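Local coordinates for protein ribonucleoside-diphosphate reductase subunit beta (Clostridium botulinum, PDB 6ZJK) that forms the iron-binding small subunit of a ribonucleotide reductase, which probably generates the radical used to reduce ribonucleoside diphosphates to deoxyribonucleotides, at residues 37-42 / 120-125; 69-74 / 235-240; 79-84 / 225-230; 299-304 / 321-326. All coordinates share one frame; numbering follows the deposited sequence.

In the fold
From the N terminus, the loop at 37-42 meets the start of helix 124-151, and contact 1 closes there at 120-125. Within the span closed by contact 1 the chain passes 69-74 and 79-84, whose partners come much later, so contact 1 crosses both contact 2 and contact 3. Contact 3 is nested within the loop closed by contact 2, and both use helix 225-255: its first turn at 225-230, and its iron-binding turn at 235-240. The two touch through W71 and I230, with centres about 17 Å apart. Contact 4 follows in series, folding 321-326 back onto helix 296-313, about 27 Å from contact 2, centre to centre.

Contact 1: 37-42 / 120-125; sequences TESMIN and YITAAE
T122 meets the turn at S39-I41 through its backbone and side chain together, and this is the tight part of the contact. Its N-H donates to M40 O at 2.8 Å (155° at the hydrogen), and OG1 donates to S39 O at 2.9 Å, arriving well above the carbonyl plane. With chi1 at 56°, OG1 sits between the backbone N and the carbonyl carbon and faces the turn, where it also receives the N-H of G43. The turn is braced from within, because S39 OG donates to I41 O at 2.8 Å. Apolar atoms fill in around these bonds: T37 CG2 lies 3.5 Å from A123 CB, while the side chains of M40 and I121 run side by side, CG to CD1 at 4.1 Å.

At the other end, T37 OG1 reaches the syn lone pair of E125 OE1 at 2.7 Å. E125 OE2 takes the backbone N-H groups of K55 and Y56, so both carboxylate oxygens have partners, which limits its rotation. The looser side is bridged by water. One molecule donates to T37 OG1 and accepts from A124 N, just after the N-cap residue A123; others join E38 N to T122 O and N42 N to Y120 O, beside the exposed E38 and N42.

The loop thus lies across the N-terminal end of helix 124-151. M40 N bonds to E255 OE1, and the M40 side chain packs on E251 and L252 of helix 225-255 and on V126 of helix 124-151, while Y120 meets F184 edge-to-face.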
# COMPACT_ATOMS: atom_id res chain seq x y z
N THR A 37 2.24 15.83 14.47
CA THR A 37 3.51 15.29 13.99
C THR A 37 4.65 16.14 14.53
O THR A 37 4.58 17.37 14.48
CB THR A 37 3.52 15.21 12.46
OG1 THR A 37 2.68 14.13 12.04
CG2 THR A 37 4.94 14.97 11.90
N GLU A 38 5.65 15.48 15.10
CA GLU A 38 6.81 16.14 15.70
C GLU A 38 7.99 16.22 14.75
O GLU A 38 8.59 17.28 14.59
CB GLU A 38 7.24 15.42 16.99
CG GLU A 38 8.56 15.96 17.53
CD GLU A 38 9.01 15.31 18.84
OE1 GLU A 38 8.69 14.12 19.09
OE2 GLU A 38 9.74 16.01 19.59
N SER A 39 8.35 15.11 14.09
CA SER A 39 9.47 15.10 13.16
C SER A 39 9.34 13.92 12.20
O SER A 39 8.49 13.04 12.39
CB SER A 39 10.81 15.04 13.90
OG SER A 39 10.85 13.89 14.73
N MET A 40 10.21 13.88 11.20
CA MET A 40 10.24 12.85 10.16
C MET A 40 10.66 11.50 10.68
O MET A 40 10.10 10.53 10.36
CB MET A 40 11.11 13.25 8.98
CG MET A 40 10.91 12.45 7.71
SD MET A 40 9.39 12.65 6.87
CE MET A 40 9.52 14.28 6.25
N ILE A 41 11.69 11.49 11.46
CA ILE A 41 12.14 10.31 12.12
C ILE A 41 12.35 10.65 13.58
O ILE A 41 12.44 11.78 13.94
CB ILE A 41 13.41 9.72 11.50
CG1 ILE A 41 14.53 10.72 11.46
CG2 ILE A 41 13.13 9.20 10.12
CD1 ILE A 41 15.88 10.09 11.35
N ASN A 42 12.43 9.64 14.41
CA ASN A 42 12.61 9.75 15.83
C ASN A 42 11.55 10.59 16.58
O ASN A 42 11.79 10.99 17.63
CB ASN A 42 14.03 10.21 16.21
CG ASN A 42 15.13 9.25 15.80
OD1 ASN A 42 15.09 8.09 16.04
ND2 ASN A 42 16.14 9.79 15.20
N TYR A 120 9.93 3.35 9.58
CA TYR A 120 10.84 4.11 10.40
C TYR A 120 10.44 5.56 10.34
O TYR A 120 10.93 6.34 11.04
CB TYR A 120 12.27 3.95 9.95
CG TYR A 120 12.83 2.62 10.27
CD1 TYR A 120 12.76 1.59 9.38
CD2 TYR A 120 13.40 2.38 11.46
CE1 TYR A 120 13.27 0.37 9.67
CE2 TYR A 120 13.89 1.16 11.75
CZ TYR A 120 13.82 0.17 10.84
OH TYR A 120 14.32 -1.04 11.13
N ILE A 121 9.51 5.90 9.49
CA ILE A 121 9.04 7.24 9.36
C ILE A 121 8.01 7.60 10.45
O ILE A 121 7.00 7.00 10.55
CB ILE A 121 8.41 7.44 8.00
CG1 ILE A 121 9.46 7.32 6.91
CG2 ILE A 121 7.72 8.76 7.94
CD1 ILE A 121 10.42 8.46 6.79
N THR A 122 8.27 8.64 11.24
CA THR A 122 7.39 9.03 12.32
C THR A 122 6.38 10.10 12.08
O THR A 122 5.84 10.59 12.98
CB THR A 122 8.13 9.35 13.60
OG1 THR A 122 9.10 10.34 13.36
CG2 THR A 122 8.82 8.18 14.08
N ALA A 123 6.15 10.45 10.85
CA ALA A 123 5.11 11.38 10.43
C ALA A 123 4.04 10.59 9.67
O ALA A 123 4.28 10.20 8.52
CB ALA A 123 5.68 12.48 9.53
N ALA A 124 2.87 10.40 10.29
CA ALA A 124 1.85 9.55 9.69
C ALA A 124 1.40 10.07 8.33
O ALA A 124 1.06 9.27 7.44
CB ALA A 124 0.64 9.43 10.61
N GLU A 125 1.39 11.38 8.13
CA GLU A 125 0.94 11.90 6.85
C GLU A 125 1.92 11.55 5.74
O GLU A 125 1.51 11.40 4.58
CB GLU A 125 0.72 13.42 6.93
CG GLU A 125 1.99 14.27 7.15
CD GLU A 125 2.26 14.57 8.62
OE1 GLU A 125 2.01 13.70 9.48
OE2 GLU A 125 2.75 15.69 8.93
O HOH W 1 2.23 11.49 12.87
O HOH W 2 6.59 12.67 14.92
O HOH W 3 12.56 6.63 13.57

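Contact 2: 69-74 / 235-240; sequences NFWIPE and NRDEVT. With FE (Fe (III) ion), chain G.
W71, D237 and H140 match the tryptophan-aspartate-histidine chain that, in related class I small subunits, runs from the diiron site toward the surface. The indole NE1 donates to D237 OD2 at 3.3 Å, nearly straight at 173°. The oxygen lies in the plane of the ring, whereas the indole N-H meets OD2 from above the carboxylate plane. The same OD2 is hydrogen-bonded to NE2 of H140, a ligand of one iron. The next residue, E238, binds the other iron through OE2 at 2.5 Å; H241, E204 and E137 also bind this metal, and a water is a further ligand at 2.2 Å.

N69 lies against the same helical turn, touching R236, D237 and T240. Its OD1 stands 3.3 Å above one face of the R236 guanidinium, toward the rim, and the amide and guanidinium planes are only 14° apart. The angle at NE is poor for a hydrogen bond, and R236 NH2 makes only a weak one to N69 O. A water links N69 ND2, D237 OD1 and T240 OG1, and T240 OG1 returns to D237 O on a carbonyl lone pair at 2.7 Å.

W71 is stacked on Y233, and F70 stacks on F70 of the second subunit. With both carboxylate oxygens of D237 engaged, its orientation is well defined, and the unbroken path iron-H140-D237-W71 is consistent with radical transfer, as in related enzymes.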
# COMPACT_ATOMS: atom_id res chain seq x y z
N ASN A 69 -4.91 10.50 -9.90
CA ASN A 69 -4.15 9.87 -10.97
C ASN A 69 -4.47 8.38 -11.15
O ASN A 69 -3.76 7.70 -11.91
CB ASN A 69 -2.65 10.01 -10.72
CG ASN A 69 -2.12 11.40 -11.05
OD1 ASN A 69 -2.74 12.18 -11.78
ND2 ASN A 69 -0.96 11.72 -10.49
N PHE A 70 -5.47 7.84 -10.44
CA PHE A 70 -5.75 6.40 -10.45
C PHE A 70 -6.12 5.90 -11.85
O PHE A 70 -6.90 6.53 -12.58
CB PHE A 70 -6.87 6.08 -9.44
CG PHE A 70 -7.33 4.62 -9.43
CD1 PHE A 70 -6.61 3.66 -8.75
CD2 PHE A 70 -8.50 4.24 -10.06
CE1 PHE A 70 -7.04 2.32 -8.73
CE2 PHE A 70 -8.95 2.91 -10.03
CZ PHE A 70 -8.21 1.96 -9.37
N TRP A 71 -5.57 4.77 -12.22
CA TRP A 71 -5.83 4.15 -13.50
C TRP A 71 -5.74 2.63 -13.39
O TRP A 71 -5.15 2.11 -12.50
CB TRP A 71 -4.88 4.71 -14.58
CG TRP A 71 -3.47 4.44 -14.31
CD1 TRP A 71 -2.72 4.99 -13.36
CD2 TRP A 71 -2.64 3.51 -14.98
NE1 TRP A 71 -1.49 4.47 -13.38
CE2 TRP A 71 -1.41 3.55 -14.37
CE3 TRP A 71 -2.83 2.63 -16.03
CZ2 TRP A 71 -0.37 2.76 -14.77
CZ3 TRP A 71 -1.81 1.85 -16.42
CH2 TRP A 71 -0.59 1.92 -15.81
N ILE A 72 -6.37 1.95 -14.32
CA ILE A 72 -6.41 0.51 -14.37
C ILE A 72 -5.86 0.09 -15.71
O ILE A 72 -6.43 0.35 -16.72
CB ILE A 72 -7.84 -0.04 -14.17
CG1 ILE A 72 -8.43 0.45 -12.85
CG2 ILE A 72 -7.82 -1.54 -14.19
CD1 ILE A 72 -9.84 -0.00 -12.59
N PRO A 73 -4.75 -0.57 -15.68
CA PRO A 73 -4.01 -1.01 -16.86
C PRO A 73 -4.83 -1.75 -17.87
O PRO A 73 -4.84 -1.42 -19.02
CB PRO A 73 -2.95 -1.91 -16.29
CG PRO A 73 -2.83 -1.52 -14.91
CD PRO A 73 -4.07 -0.91 -14.45
N GLU A 74 -5.68 -2.67 -17.42
CA GLU A 74 -6.55 -3.46 -18.32
C GLU A 74 -7.64 -2.72 -19.03
O GLU A 74 -8.20 -3.22 -19.90
CB GLU A 74 -7.09 -4.72 -17.64
CG GLU A 74 -6.02 -5.74 -17.35
CD GLU A 74 -6.52 -7.03 -16.71
OE1 GLU A 74 -7.72 -7.15 -16.48
OE2 GLU A 74 -5.69 -7.91 -16.44
N ASN A 235 4.58 7.08 -16.11
CA ASN A 235 5.41 8.28 -16.08
C ASN A 235 4.71 9.30 -15.17
O ASN A 235 5.30 9.78 -14.32
CB ASN A 235 5.58 8.82 -17.48
CG ASN A 235 6.79 9.74 -17.65
OD1 ASN A 235 7.34 10.27 -16.72
ND2 ASN A 235 7.19 9.89 -18.86
N ARG A 236 3.44 9.57 -15.40
CA ARG A 236 2.67 10.43 -14.56
C ARG A 236 2.79 10.10 -13.06
O ARG A 236 3.15 10.94 -12.30
CB ARG A 236 1.26 10.46 -15.00
CG ARG A 236 0.43 11.47 -14.27
CD ARG A 236 -0.94 11.57 -14.81
NE ARG A 236 -1.77 10.43 -14.50
CZ ARG A 236 -3.04 10.35 -14.82
NH1 ARG A 236 -3.59 11.32 -15.43
NH2 ARG A 236 -3.74 9.32 -14.54
N ASP A 237 2.63 8.85 -12.66
CA ASP A 237 2.79 8.48 -11.31
C ASP A 237 4.23 8.73 -10.89
O ASP A 237 4.46 9.21 -9.86
CB ASP A 237 2.49 6.99 -11.05
CG ASP A 237 1.01 6.61 -11.15
OD1 ASP A 237 0.12 7.41 -11.20
OD2 ASP A 237 0.76 5.44 -11.21
N GLU A 238 5.21 8.43 -11.71
CA GLU A 238 6.59 8.63 -11.35
C GLU A 238 6.96 10.07 -10.98
O GLU A 238 7.74 10.28 -10.16
CB GLU A 238 7.50 8.09 -12.44
CG GLU A 238 8.90 7.86 -12.03
CD GLU A 238 9.08 6.58 -11.25
OE1 GLU A 238 9.15 5.48 -11.78
OE2 GLU A 238 9.08 6.62 -10.07
N VAL A 239 6.38 11.03 -11.62
CA VAL A 239 6.60 12.40 -11.29
C VAL A 239 6.25 12.70 -9.84
O VAL A 239 7.00 13.30 -9.18
CB VAL A 239 5.83 13.32 -12.20
CG1 VAL A 239 5.88 14.71 -11.66
CG2 VAL A 239 6.47 13.27 -13.55
N THR A 240 5.13 12.17 -9.37
CA THR A 240 4.69 12.32 -8.02
C THR A 240 5.60 11.60 -7.07
O THR A 240 5.83 12.07 -6.02
CB THR A 240 3.22 11.92 -7.83
OG1 THR A 240 3.06 10.52 -7.90
CG2 THR A 240 2.41 12.50 -8.85
FE FE G . 7.94 4.83 -8.66
O HOH W 4 0.31 9.54 -8.88
O HOH W 5 6.56 4.86 -10.33

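Contact 3: 79-84 / 225-230; sequences NEDIKQ and TATSTI
D81 leads the meeting of two helices in the all-helical, ferritin-like fold of this small subunit, placing its carboxylate at the N-terminal turn of helix 225-255. The short segments 79-84 and 225-230 run nearer antiparallel than parallel, at 131° between their directions, and their axes approach to 8.5 Å. With CG anti to its carbonyl carbon (chi1 -65°), D81 spans the gap and uses both oxygens. OD1 takes the N-H of A226 at 3.0 Å, on the syn side and only 17° out of the carboxylate plane. OD2 receives two donors: T227 N at 2.7 Å, again on the syn side, and T227 OG1, also at 2.7 Å, which comes in nearly along the C-O direction.

First-turn N-H groups have no carbonyl one turn earlier within the helix to bond, and D81 supplies acceptors for two of them. The helix N-terminus would probably also favour the ionised carboxylate. A226 CB lies 3.5 Å from D81 OD1, a van der Waals approach beside the bonds. Outside the pair, D81 packs on M224 and A226 on L78, while T227 reaches I147 of helix 124-151 and F215 of helix 190-220.

One turn further along the first segment, Q84 turns its amide to the residues just before helix 225-255: NE2 bonds to G222 O and OE1 to M224 N, leaving OE1 4.1 Å from T225 N.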
# COMPACT_ATOMS: atom_id res chain seq x y z
N ASN A 79 -5.14 -3.85 -28.74
CA ASN A 79 -5.49 -4.55 -29.97
C ASN A 79 -4.52 -4.22 -31.10
O ASN A 79 -4.18 -5.10 -31.89
CB ASN A 79 -6.92 -4.21 -30.37
CG ASN A 79 -7.96 -5.02 -29.60
OD1 ASN A 79 -7.63 -5.75 -28.66
ND2 ASN A 79 -9.22 -4.88 -29.99
N GLU A 80 -4.06 -2.97 -31.18
CA GLU A 80 -3.13 -2.60 -32.25
C GLU A 80 -1.74 -3.18 -32.01
O GLU A 80 -1.06 -3.60 -32.96
CB GLU A 80 -3.05 -1.08 -32.40
CG GLU A 80 -4.26 -0.44 -33.06
CD GLU A 80 -4.60 -1.08 -34.40
OE1 GLU A 80 -3.72 -1.09 -35.29
OE2 GLU A 80 -5.73 -1.59 -34.56
N ASP A 81 -1.32 -3.26 -30.74
CA ASP A 81 -0.01 -3.82 -30.43
C ASP A 81 0.04 -5.33 -30.67
O ASP A 81 1.11 -5.87 -31.00
CB ASP A 81 0.36 -3.53 -28.98
CG ASP A 81 0.54 -2.02 -28.71
OD1 ASP A 81 -0.04 -1.19 -29.45
OD2 ASP A 81 1.32 -1.67 -27.79
N ILE A 82 -1.09 -6.04 -30.54
CA ILE A 82 -1.11 -7.47 -30.85
C ILE A 82 -0.71 -7.71 -32.30
O ILE A 82 0.11 -8.59 -32.60
CB ILE A 82 -2.49 -8.06 -30.54
CG1 ILE A 82 -2.82 -7.91 -29.04
CG2 ILE A 82 -2.53 -9.50 -30.96
CD1 ILE A 82 -4.22 -8.36 -28.67
N LYS A 83 -1.22 -6.88 -33.21
CA LYS A 83 -0.87 -7.15 -34.60
C LYS A 83 0.56 -6.74 -34.90
O LYS A 83 1.28 -7.44 -35.63
CB LYS A 83 -1.82 -6.39 -35.52
CG LYS A 83 -3.28 -6.25 -35.05
CD LYS A 83 -4.23 -6.23 -36.25
CE LYS A 83 -5.36 -5.21 -36.12
NZ LYS A 83 -6.45 -5.38 -37.11
N GLN A 84 1.13 -5.74 -34.23
CA GLN A 84 2.45 -5.22 -34.58
C GLN A 84 3.60 -5.99 -33.94
O GLN A 84 4.72 -5.96 -34.47
CB GLN A 84 2.55 -3.76 -34.16
CG GLN A 84 1.42 -2.92 -34.71
CD GLN A 84 1.58 -1.46 -34.40
OE1 GLN A 84 1.48 -1.03 -33.25
NE2 GLN A 84 1.82 -0.67 -35.45
N THR A 225 2.13 1.39 -30.00
CA THR A 225 1.65 2.68 -29.52
C THR A 225 0.86 2.56 -28.22
O THR A 225 0.97 3.43 -27.35
CB THR A 225 0.77 3.33 -30.59
OG1 THR A 225 -0.07 2.33 -31.15
CG2 THR A 225 1.63 3.90 -31.71
N ALA A 226 0.07 1.50 -28.05
CA ALA A 226 -0.73 1.41 -26.83
C ALA A 226 0.12 0.99 -25.63
O ALA A 226 -0.21 1.34 -24.50
CB ALA A 226 -1.89 0.44 -27.01
N THR A 227 1.20 0.24 -25.86
CA THR A 227 2.18 0.03 -24.81
C THR A 227 2.76 1.37 -24.35
O THR A 227 3.00 1.57 -23.15
CB THR A 227 3.26 -0.93 -25.35
OG1 THR A 227 2.68 -2.24 -25.51
CG2 THR A 227 4.45 -1.04 -24.43
N SER A 228 2.91 2.32 -25.27
CA SER A 228 3.44 3.61 -24.89
C SER A 228 2.42 4.37 -24.04
O SER A 228 2.80 4.99 -23.04
CB SER A 228 3.83 4.38 -26.15
OG SER A 228 3.90 5.78 -25.94
N THR A 229 1.13 4.27 -24.36
CA THR A 229 0.09 4.87 -23.53
C THR A 229 0.16 4.37 -22.08
O THR A 229 0.09 5.17 -21.14
CB THR A 229 -1.29 4.64 -24.14
OG1 THR A 229 -1.33 5.29 -25.42
CG2 THR A 229 -2.37 5.23 -23.26
N ILE A 230 0.31 3.06 -21.89
CA ILE A 230 0.51 2.56 -20.53
C ILE A 230 1.72 3.24 -19.88
O ILE A 230 1.65 3.65 -18.71
CB ILE A 230 0.65 1.02 -20.53
CG1 ILE A 230 -0.70 0.38 -20.85
CG2 ILE A 230 1.15 0.51 -19.20
CD1 ILE A 230 -0.65 -1.18 -20.97

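Contact 4: 299-304 / 321-326; sequences IERYIK and PEINKH
Y302 and H326 lie side by side and point the same way, their rings meeting rim to rim with centroids 5.8 Å apart and planes inclined by 14°. Neither ring covers the face of the other; the closest atoms are the two CE1 carbons, at 3.6 Å. Y302 gains this position with CG anti to its backbone N (chi1 -178°), which carries the phenol alongside the imidazole. A water joins the polar ends, 3.1 Å from Y302 OH and 3.2 Å from H326 NE2. The imidazole is held from outside as well: ND1 bonds to M328 N, NE2 makes a weak bond to D332, and the ring is stacked on Y305.

Helix 296-313, which carries Y302, packs in this all-helical, ferritin-like subunit on helices 190-220 and 262-287, where I303 touches I206, S210, V276 and I280. The chain then doubles back, laying 321-326 beside the turn that holds R301, Y302 and K304, with no direct hydrogen bond between the two segments.

I323 fills the groove between R301 and K304. Its CD1 sits 3.6 Å from K304 CB, and the two side chains cross at about a right angle. The other branch, CG2, lies over one face of the R301 guanidinium, offset toward the rim and 4.0 Å from NH2. K304 runs extended past the isoleucine, and its NZ forms a salt bridge with E300 OE2 at 2.8 Å, approaching that oxygen on the anti side.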
# COMPACT_ATOMS: atom_id res chain seq x y z
N ILE A 299 21.97 8.96 -25.95
CA ILE A 299 21.62 8.33 -24.73
C ILE A 299 22.51 8.87 -23.63
O ILE A 299 22.08 9.05 -22.55
CB ILE A 299 21.76 6.79 -24.88
CG1 ILE A 299 20.67 6.23 -25.77
CG2 ILE A 299 21.64 6.10 -23.58
CD1 ILE A 299 20.86 4.79 -26.08
N GLU A 300 23.76 9.09 -23.93
CA GLU A 300 24.72 9.63 -22.99
C GLU A 300 24.31 11.00 -22.55
O GLU A 300 24.23 11.28 -21.42
CB GLU A 300 26.07 9.76 -23.65
CG GLU A 300 27.23 9.95 -22.71
CD GLU A 300 28.44 10.69 -23.33
OE1 GLU A 300 28.47 10.89 -24.54
OE2 GLU A 300 29.37 11.07 -22.60
N ARG A 301 24.01 11.83 -23.50
CA ARG A 301 23.64 13.21 -23.22
C ARG A 301 22.29 13.29 -22.49
O ARG A 301 22.12 14.12 -21.59
CB ARG A 301 23.62 14.00 -24.53
CG ARG A 301 25.01 14.18 -25.19
CD ARG A 301 24.95 15.09 -26.45
NE ARG A 301 24.15 16.28 -26.18
CZ ARG A 301 24.61 17.46 -25.79
NH1 ARG A 301 25.91 17.69 -25.64
NH2 ARG A 301 23.73 18.44 -25.55
N TYR A 302 21.34 12.42 -22.82
CA TYR A 302 20.03 12.52 -22.18
C TYR A 302 20.12 12.17 -20.70
O TYR A 302 19.62 12.92 -19.85
CB TYR A 302 19.01 11.64 -22.89
CG TYR A 302 17.61 11.73 -22.32
CD1 TYR A 302 17.01 12.96 -22.07
CD2 TYR A 302 16.88 10.57 -22.04
CE1 TYR A 302 15.72 13.03 -21.55
CE2 TYR A 302 15.60 10.63 -21.52
CZ TYR A 302 15.02 11.86 -21.27
OH TYR A 302 13.75 11.91 -20.75
N ILE A 303 20.78 11.07 -20.37
CA ILE A 303 20.88 10.65 -18.97
C ILE A 303 21.61 11.70 -18.14
O ILE A 303 21.18 12.04 -17.03
CB ILE A 303 21.56 9.28 -18.86
CG1 ILE A 303 20.84 8.23 -19.73
CG2 ILE A 303 21.60 8.82 -17.41
CD1 ILE A 303 19.37 8.12 -19.44
N LYS A 304 22.71 12.25 -18.67
CA LYS A 304 23.47 13.26 -17.94
C LYS A 304 22.63 14.51 -17.71
O LYS A 304 22.70 15.11 -16.63
CB LYS A 304 24.78 13.60 -18.68
CG LYS A 304 25.84 12.51 -18.56
CD LYS A 304 27.18 12.87 -19.24
CE LYS A 304 28.17 11.70 -19.16
NZ LYS A 304 29.47 11.93 -19.90
N PRO A 321 27.75 20.10 -15.82
CA PRO A 321 27.20 21.44 -16.13
C PRO A 321 27.35 21.82 -17.59
O PRO A 321 26.63 22.71 -18.06
CB PRO A 321 28.02 22.39 -15.23
CG PRO A 321 28.69 21.51 -14.21
CD PRO A 321 28.91 20.18 -14.91
N GLU A 322 28.24 21.16 -18.32
CA GLU A 322 28.48 21.51 -19.71
C GLU A 322 27.37 21.03 -20.64
O GLU A 322 27.33 21.44 -21.80
CB GLU A 322 29.84 20.96 -20.16
CG GLU A 322 29.95 19.43 -20.32
CD GLU A 322 30.04 18.69 -18.98
OE1 GLU A 322 30.34 17.47 -19.01
OE2 GLU A 322 29.89 19.31 -17.90
N ILE A 323 26.45 20.19 -20.15
CA ILE A 323 25.30 19.73 -20.92
C ILE A 323 24.09 20.48 -20.39
O ILE A 323 23.45 20.04 -19.43
CB ILE A 323 25.10 18.21 -20.80
CG1 ILE A 323 26.35 17.46 -21.24
CG2 ILE A 323 23.89 17.75 -21.60
CD1 ILE A 323 26.26 15.98 -20.94
N ASN A 324 23.76 21.62 -20.99
CA ASN A 324 22.69 22.46 -20.48
C ASN A 324 21.44 22.50 -21.35
O ASN A 324 20.39 22.93 -20.86
CB ASN A 324 23.22 23.88 -20.23
CG ASN A 324 24.04 24.40 -21.39
OD1 ASN A 324 24.12 23.77 -22.44
ND2 ASN A 324 24.70 25.53 -21.18
N LYS A 325 21.49 22.06 -22.60
CA LYS A 325 20.19 22.08 -23.25
C LYS A 325 19.71 20.65 -23.48
O LYS A 325 20.50 19.77 -23.86
CB LYS A 325 20.22 22.85 -24.58
CG LYS A 325 18.80 23.20 -25.11
CD LYS A 325 18.00 24.11 -24.19
CE LYS A 325 16.61 23.51 -23.93
NZ LYS A 325 16.67 22.50 -22.83
N HIS A 326 18.38 20.58 -23.46
CA HIS A 326 17.69 19.30 -23.50
C HIS A 326 17.96 18.63 -24.84
O HIS A 326 17.59 19.18 -25.88
CB HIS A 326 16.19 19.54 -23.29
CG HIS A 326 15.41 18.30 -23.01
ND1 HIS A 326 15.78 17.06 -23.49
CD2 HIS A 326 14.27 18.12 -22.32
CE1 HIS A 326 14.89 16.16 -23.10
NE2 HIS A 326 13.96 16.78 -22.39
O HOH W 6 12.33 14.71 -20.64